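Sister chromatid cohesion protein (Chaetomium thermophilum, PDB 5T8V) probably loads cohesin onto chromatin, this chain being the C-terminal, HEAT-repeat part of a longer Scc2/Nipped-B family protein. Local coordinates at residues L428-L431 and M432-M435; S727-A730 and N731-H735; S835-G839 and R840-Q844. All coordinates share one frame; numbering follows the deposited sequence.

Interaction 1. Residues L428-L431 and M432-M435; sequences LRLL and MLMM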
loop_
_atom_site.group_PDB
_atom_site.type_symbol
_atom_site.label_atom_id
_atom_site.label_comp_id
_atom_site.label_asym_id
_atom_site.label_seq_id
_atom_site.Cartn_x
_atom_site.Cartn_y
_atom_site.Cartn_z
ATOM N N LEU A 428 19.755 17.030 -7.794
ATOM C CA LEU A 428 18.843 15.916 -7.557
ATOM C C LEU A 428 19.572 14.581 -7.576
ATOM O O LEU A 428 19.197 13.661 -6.844
ATOM C CB LEU A 428 17.730 15.923 -8.605
ATOM C CG LEU A 428 16.708 17.052 -8.491
ATOM C CD1 LEU A 428 15.881 17.149 -9.767
ATOM C CD2 LEU A 428 15.808 16.834 -7.289
ATOM N N ARG A 429 20.605 14.451 -8.409
ATOM C CA ARG A 429 21.368 13.209 -8.464
ATOM C C ARG A 429 22.072 12.947 -7.140
ATOM O O ARG A 429 21.956 11.859 -6.565
ATOM C CB ARG A 429 22.385 13.264 -9.604
ATOM C CG ARG A 429 23.172 11.975 -9.806
ATOM C CD ARG A 429 24.574 12.255 -10.324
ATOM N NE ARG A 429 24.562 13.016 -11.570
ATOM C CZ ARG A 429 25.646 13.523 -12.146
ATOM N NH1 ARG A 429 26.839 13.360 -11.592
ATOM N NH2 ARG A 429 25.536 14.201 -13.280
ATOM N N LEU A 430 22.817 13.937 -6.643
ATOM C CA LEU A 430 23.527 13.743 -5.383
ATOM C C LEU A 430 22.553 13.555 -4.229
ATOM O O LEU A 430 22.781 12.721 -3.340
ATOM C CB LEU A 430 24.459 14.925 -5.123
ATOM C CG LEU A 430 25.511 15.163 -6.208
ATOM C CD1 LEU A 430 26.347 16.375 -5.865
ATOM C CD2 LEU A 430 26.397 13.947 -6.397
ATOM N N LEU A 431 21.455 14.311 -4.225
ATOM C CA LEU A 431 20.443 14.120 -3.194
ATOM C C LEU A 431 19.907 12.694 -3.222
ATOM O O LEU A 431 19.768 12.050 -2.175
ATOM C CB LEU A 431 19.314 15.133 -3.385
ATOM C CG LEU A 431 18.524 15.526 -2.136
ATOM C CD1 LEU A 431 17.787 16.831 -2.368
ATOM C CD2 LEU A 431 17.545 14.444 -1.749
ATOM N N MET A 432 19.625 12.175 -4.417
ATOM C CA MET A 432 19.102 10.820 -4.542
ATOM C C MET A 432 20.110 9.795 -4.039
ATOM O O MET A 432 19.768 8.909 -3.247
ATOM C CB MET A 432 18.722 10.547 -5.999
ATOM C CG MET A 432 18.281 9.119 -6.275
ATOM S SD MET A 432 19.660 8.018 -6.646
ATOM C CE MET A 432 20.163 8.629 -8.253
ATOM N N LEU A 433 21.361 9.892 -4.495
ATOM C CA LEU A 433 22.393 8.984 -4.001
ATOM C C LEU A 433 22.458 9.012 -2.481
ATOM O O LEU A 433 22.602 7.967 -1.833
ATOM C CB LEU A 433 23.750 9.354 -4.597
ATOM C CG LEU A 433 23.880 9.240 -6.118
ATOM C CD1 LEU A 433 25.235 9.764 -6.574
ATOM C CD2 LEU A 433 23.673 7.803 -6.584
ATOM N N MET A 434 22.336 10.203 -1.893
ATOM C CA MET A 434 22.421 10.317 -0.443
ATOM C C MET A 434 21.235 9.646 0.238
ATOM O O MET A 434 21.401 8.978 1.267
ATOM C CB MET A 434 22.511 11.787 -0.049
ATOM C CG MET A 434 22.750 12.009 1.432
ATOM S SD MET A 434 23.320 13.674 1.790
ATOM C CE MET A 434 24.956 13.634 1.057
ATOM N N MET A 435 20.029 9.809 -0.312
ATOM C CA MET A 435 18.858 9.201 0.313
ATOM C C MET A 435 18.888 7.684 0.186
ATOM O O MET A 435 18.601 6.970 1.155
ATOM C CB MET A 435 17.578 9.770 -0.299
ATOM C CG MET A 435 17.414 11.261 -0.079
ATOM S SD MET A 435 17.528 11.733 1.658
ATOM C CE MET A 435 18.161 13.401 1.512
#

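Interaction 2. Residues S727-A730 and N731-H735; sequences SAIA and NGLLH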
loop_
_atom_site.group_PDB
_atom_site.type_symbol
_atom_site.label_atom_id
_atom_site.label_comp_id
_atom_site.label_asym_id
_atom_site.label_seq_id
_atom_site.Cartn_x
_atom_site.Cartn_y
_atom_site.Cartn_z
ATOM N N SER A 727 -19.549 -14.505 -12.550
ATOM C CA SER A 727 -20.021 -15.652 -11.780
ATOM C C SER A 727 -19.140 -15.904 -10.561
ATOM O O SER A 727 -19.646 -16.234 -9.483
ATOM C CB SER A 727 -20.080 -16.894 -12.669
ATOM O OG SER A 727 -18.801 -17.226 -13.178
ATOM N N ALA A 728 -17.820 -15.755 -10.706
ATOM C CA ALA A 728 -16.932 -15.933 -9.559
ATOM C C ALA A 728 -17.173 -14.857 -8.504
ATOM O O ALA A 728 -17.246 -15.151 -7.301
ATOM C CB ALA A 728 -15.476 -15.919 -10.022
ATOM N N ILE A 729 -17.290 -13.600 -8.940
ATOM C CA ILE A 729 -17.636 -12.499 -8.041
ATOM C C ILE A 729 -18.896 -12.845 -7.261
ATOM O O ILE A 729 -18.918 -12.822 -6.024
ATOM C CB ILE A 729 -17.828 -11.191 -8.832
ATOM C CG1 ILE A 729 -16.605 -10.855 -9.700
ATOM C CG2 ILE A 729 -18.143 -10.034 -7.887
ATOM C CD1 ILE A 729 -15.361 -10.536 -8.934
ATOM N N ALA A 730 -19.972 -13.168 -7.983
ATOM C CA ALA A 730 -21.250 -13.433 -7.332
ATOM C C ALA A 730 -21.149 -14.617 -6.381
ATOM O O ALA A 730 -21.790 -14.630 -5.324
ATOM C CB ALA A 730 -22.333 -13.680 -8.382
ATOM N N ASN A 731 -20.348 -15.623 -6.736
ATOM C CA ASN A 731 -20.197 -16.781 -5.863
ATOM C C ASN A 731 -19.512 -16.397 -4.558
ATOM O O ASN A 731 -19.936 -16.828 -3.479
ATOM C CB ASN A 731 -19.415 -17.882 -6.578
ATOM C CG ASN A 731 -19.471 -19.204 -5.842
ATOM O OD1 ASN A 731 -18.791 -19.394 -4.833
ATOM N ND2 ASN A 731 -20.285 -20.128 -6.342
ATOM N N GLY A 732 -18.456 -15.582 -4.632
ATOM C CA GLY A 732 -17.808 -15.126 -3.409
ATOM C C GLY A 732 -18.715 -14.246 -2.568
ATOM O O GLY A 732 -18.887 -14.472 -1.364
ATOM N N LEU A 733 -19.304 -13.223 -3.192
ATOM C CA LEU A 733 -20.253 -12.361 -2.495
ATOM C C LEU A 733 -21.305 -13.183 -1.767
ATOM O O LEU A 733 -21.579 -12.957 -0.583
ATOM C CB LEU A 733 -20.921 -11.409 -3.490
ATOM C CG LEU A 733 -20.088 -10.222 -3.969
ATOM C CD1 LEU A 733 -20.731 -9.581 -5.189
ATOM C CD2 LEU A 733 -19.933 -9.202 -2.857
ATOM N N LEU A 734 -21.908 -14.146 -2.467
ATOM C CA LEU A 734 -22.917 -14.986 -1.834
ATOM C C LEU A 734 -22.324 -15.778 -0.676
ATOM O O LEU A 734 -22.940 -15.882 0.389
ATOM C CB LEU A 734 -23.545 -15.919 -2.866
ATOM C CG LEU A 734 -24.657 -15.303 -3.723
ATOM C CD1 LEU A 734 -24.924 -16.121 -4.979
ATOM C CD2 LEU A 734 -25.938 -15.172 -2.908
ATOM N N HIS A 735 -21.121 -16.330 -0.856
ATOM C CA HIS A 735 -20.467 -17.027 0.249
ATOM C C HIS A 735 -20.302 -16.123 1.462
ATOM O O HIS A 735 -20.245 -16.612 2.596
ATOM C CB HIS A 735 -19.102 -17.560 -0.187
ATOM C CG HIS A 735 -19.104 -19.016 -0.532
ATOM N ND1 HIS A 735 -19.245 -19.475 -1.825
ATOM C CD2 HIS A 735 -18.985 -20.117 0.247
ATOM C CE1 HIS A 735 -19.210 -20.796 -1.825
ATOM N NE2 HIS A 735 -19.053 -21.210 -0.581
#

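Interaction 3. Residues S835-G839 and R840-Q844; sequences SAPSG and RDVLQ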
loop_
_atom_site.group_PDB
_atom_site.type_symbol
_atom_site.label_atom_id
_atom_site.label_comp_id
_atom_site.label_asym_id
_atom_site.label_seq_id
_atom_site.Cartn_x
_atom_site.Cartn_y
_atom_site.Cartn_z
ATOM N N SER A 835 -24.658 -21.665 -26.660
ATOM C CA SER A 835 -23.897 -21.969 -25.454
ATOM C C SER A 835 -24.729 -21.645 -24.216
ATOM O O SER A 835 -24.177 -21.351 -23.151
ATOM C CB SER A 835 -22.579 -21.193 -25.439
ATOM O OG SER A 835 -22.816 -19.806 -25.296
ATOM N N ALA A 836 -26.052 -21.686 -24.353
ATOM C CA ALA A 836 -26.987 -21.429 -23.263
ATOM C C ALA A 836 -26.800 -22.462 -22.156
ATOM O O ALA A 836 -26.085 -23.452 -22.358
ATOM C CB ALA A 836 -28.417 -21.454 -23.805
ATOM N N PRO A 837 -27.396 -22.275 -20.979
ATOM C CA PRO A 837 -27.162 -23.221 -19.882
ATOM C C PRO A 837 -27.952 -24.511 -20.051
ATOM O O PRO A 837 -28.958 -24.578 -20.759
ATOM C CB PRO A 837 -27.632 -22.450 -18.644
ATOM C CG PRO A 837 -28.667 -21.530 -19.155
ATOM C CD PRO A 837 -28.263 -21.158 -20.552
ATOM N N SER A 838 -27.467 -25.549 -19.373
ATOM C CA SER A 838 -28.133 -26.843 -19.388
ATOM C C SER A 838 -29.435 -26.789 -18.595
ATOM O O SER A 838 -29.546 -26.086 -17.588
ATOM C CB SER A 838 -27.214 -27.916 -18.805
ATOM O OG SER A 838 -27.911 -29.132 -18.602
ATOM N N GLY A 839 -30.429 -27.547 -19.062
ATOM C CA GLY A 839 -31.688 -27.621 -18.338
ATOM C C GLY A 839 -31.499 -28.074 -16.904
ATOM O O GLY A 839 -32.129 -27.546 -15.985
ATOM N N ARG A 840 -30.634 -29.067 -16.697
ATOM C CA ARG A 840 -30.252 -29.485 -15.353
ATOM C C ARG A 840 -29.787 -28.296 -14.517
ATOM O O ARG A 840 -30.299 -28.046 -13.416
ATOM C CB ARG A 840 -29.151 -30.541 -15.479
ATOM C CG ARG A 840 -28.571 -31.092 -14.195
ATOM C CD ARG A 840 -27.285 -31.834 -14.529
ATOM N NE ARG A 840 -27.010 -32.952 -13.633
ATOM C CZ ARG A 840 -26.061 -33.859 -13.840
ATOM N NH1 ARG A 840 -25.883 -34.844 -12.971
ATOM N NH2 ARG A 840 -25.292 -33.786 -14.920
ATOM N N ASP A 841 -28.824 -27.535 -15.044
ATOM C CA ASP A 841 -28.261 -26.413 -14.302
ATOM C C ASP A 841 -29.305 -25.340 -14.019
ATOM O O ASP A 841 -29.251 -24.685 -12.973
ATOM C CB ASP A 841 -27.085 -25.822 -15.077
ATOM C CG ASP A 841 -25.960 -26.818 -15.275
ATOM O OD1 ASP A 841 -25.818 -27.726 -14.428
ATOM O OD2 ASP A 841 -25.217 -26.693 -16.273
ATOM N N VAL A 842 -30.255 -25.137 -14.935
ATOM C CA VAL A 842 -31.335 -24.188 -14.685
ATOM C C VAL A 842 -32.237 -24.697 -13.568
ATOM O O VAL A 842 -32.668 -23.933 -12.693
ATOM C CB VAL A 842 -32.130 -23.932 -15.979
ATOM C CG1 VAL A 842 -33.310 -23.004 -15.715
ATOM C CG2 VAL A 842 -31.226 -23.345 -17.055
ATOM N N LEU A 843 -32.544 -25.993 -13.579
ATOM C CA LEU A 843 -33.397 -26.553 -12.544
ATOM C C LEU A 843 -32.729 -26.527 -11.178
ATOM O O LEU A 843 -33.433 -26.535 -10.162
ATOM C CB LEU A 843 -33.793 -27.981 -12.915
ATOM C CG LEU A 843 -34.642 -28.064 -14.186
ATOM C CD1 LEU A 843 -34.722 -29.493 -14.672
ATOM C CD2 LEU A 843 -36.036 -27.505 -13.947
ATOM N N GLN A 844 -31.396 -26.488 -11.122
ATOM C CA GLN A 844 -30.742 -26.369 -9.824
ATOM C C GLN A 844 -31.041 -25.030 -9.158
ATOM O O GLN A 844 -31.128 -24.962 -7.927
ATOM C CB GLN A 844 -29.231 -26.565 -9.969
ATOM C CG GLN A 844 -28.816 -28.022 -10.119
ATOM C CD GLN A 844 -29.311 -28.887 -8.973
ATOM O OE1 GLN A 844 -30.184 -29.735 -9.153
ATOM N NE2 GLN A 844 -28.762 -28.664 -7.784
#

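Interaction 1. Residues L428-L431 and M432-M435
Leu431 and Met435, one helical turn apart, show how a helix can build a greasy stripe from residues spaced by four. The two side chains slant across each other: Leu431 CD2 lies 3.5 Å from Met435 CE, and Met435 CG passes the same methyl. In Met435, chi1 (-62°) puts CG beside the backbone nitrogen and next to Leu431 CD2; the chain then bends at chi2 (-54°), carrying SD onward before CE returns to that methyl. In Leu431, chi1 of -153° sets CG beside the carbonyl carbon, from where CD2, unlike CD1, leads on toward Met435. A looser pairing comes from residues three apart, where Leu430 CD2 and Leu433 CD1 approach to 4.3 Å. Backbone bonds hold this spacing; Leu433 N meets Arg429 O at 2.9 Å and almost straight. Arg429 sends its charged end away to a salt bridge with Glu425. Within the fold, on helix 423-440, Leu431 packs on Ile383 of helix 357-391, on Leu405 and Val409 of helix 402-414 and on Leu455 of helix 446-474, while Met435 packs on Val387 of the first and on Met451 and Ala452 of the last.

Interaction 2. Residues S727-A730 and N731-H735
Ile729 and Leu733 lie side by side and point the same way, one turn apart on helix 723-735. Ile729 CG2 touches Leu733 CD1 at 3.8 Å; Ile729 also packs on Ala713 and Tyr717 of helix 703-719, and Leu733 on Met710 of that helix and on Val751 and Ile755 of helix 742-755. The hydrogen bond beneath them is nearly straight, Leu733 N to Ile729 O at 2.9 Å and 172°. Polar orientation governs another face. Asn731 O is gripped twice by His735, by its backbone N at 2.9 Å and by ring atom ND1 at 3.2 Å, the two donors arriving from opposite faces of the carbonyl plane. The carbonyl oxygen sits at the ring edge, in the imidazole plane, while ND1 stands well above the carbonyl plane. A weak bond from ND1 to Asn731 OD1 adds to the hold. With CG anti to the backbone nitrogen (chi1 -168°), the Asn731 amide can also give ND2 to Thr783 O. The chemistry implies a helix end with two characters: the Ile729 and Leu733 side chains meet through apolar contact, whereas directional bonds would probably restrain the turn of the His735 ring and tie the asparagine to helix 773-786.

Interaction 3. Residues S835-G839 and R840-Q844
Val842 N donates to Ser838 O at 2.9 Å, with an N-H...O angle of 156° and the donor nearly in line with the carbonyl, and this bond opens the first turn of helix 839-852. The next follows in step, Leu843 N reaching Gly839 O at 2.9 Å. Ser838 occupies the N-cap, and its hydroxyl serves the first turn: OG, anti to the backbone N (chi1 170°), accepts a weak bond at 3.3 Å from Arg840 N, two residues on. Asp841 folds its carboxylate against the same serine, OD2 lying 3.4 Å from Ser838 CB. Since OD2 stays 4.0 Å from Ser838 N, the reciprocal bond of a capping box is not made, although a negative charge in the first turn would probably still interact favourably with the helix dipole. On the apolar side, Pro837 and Val842 meet at an oblique angle, with proline CG 3.8 Å from valine CG2. Leu843 lies along the Gly839 carbonyl and carries its branch to Val880 and Ala883 of helix 878-891 and to Ile826 and Leu865. Cutting Leu843 back to alanine is likely to open a gap between this first turn and helix 878-891, leaving Val880 and Ala883 without the leucine's apolar contact. Arg840 NH1 forms a salt bridge with Asp877, just ahead of that helix, and a hydrogen bond with Thr879 in its first turn. Taken together, a serine N-cap flanked by an apolar pair, the residue before the cap against the fourth residue of the helix, is the hydrophobic staple of helix starts.

How the interactions relate
Read from the N terminus, the three contacts come in series and neither nest nor cross; each joins adjoining residues, so each shapes a helix or its start without closing a long loop. Interaction 1 belongs to helix 423-440, packed among helices 357-391, 402-414 and 446-474. Interaction 2 lies on helix 723-735; the centres of interactions 1 and 2 lie about 49 Å apart and the two do not touch. Interaction 3 begins helix 839-852, and its nearest atoms stay about 11 Å from those of interaction 2. These last two are nevertheless linked through helix 773-786, which meets Ser727 and Asn731 as well as Pro837 and Asp841, an example of the helix-by-helix continuity of a largely helical HEAT-repeat array.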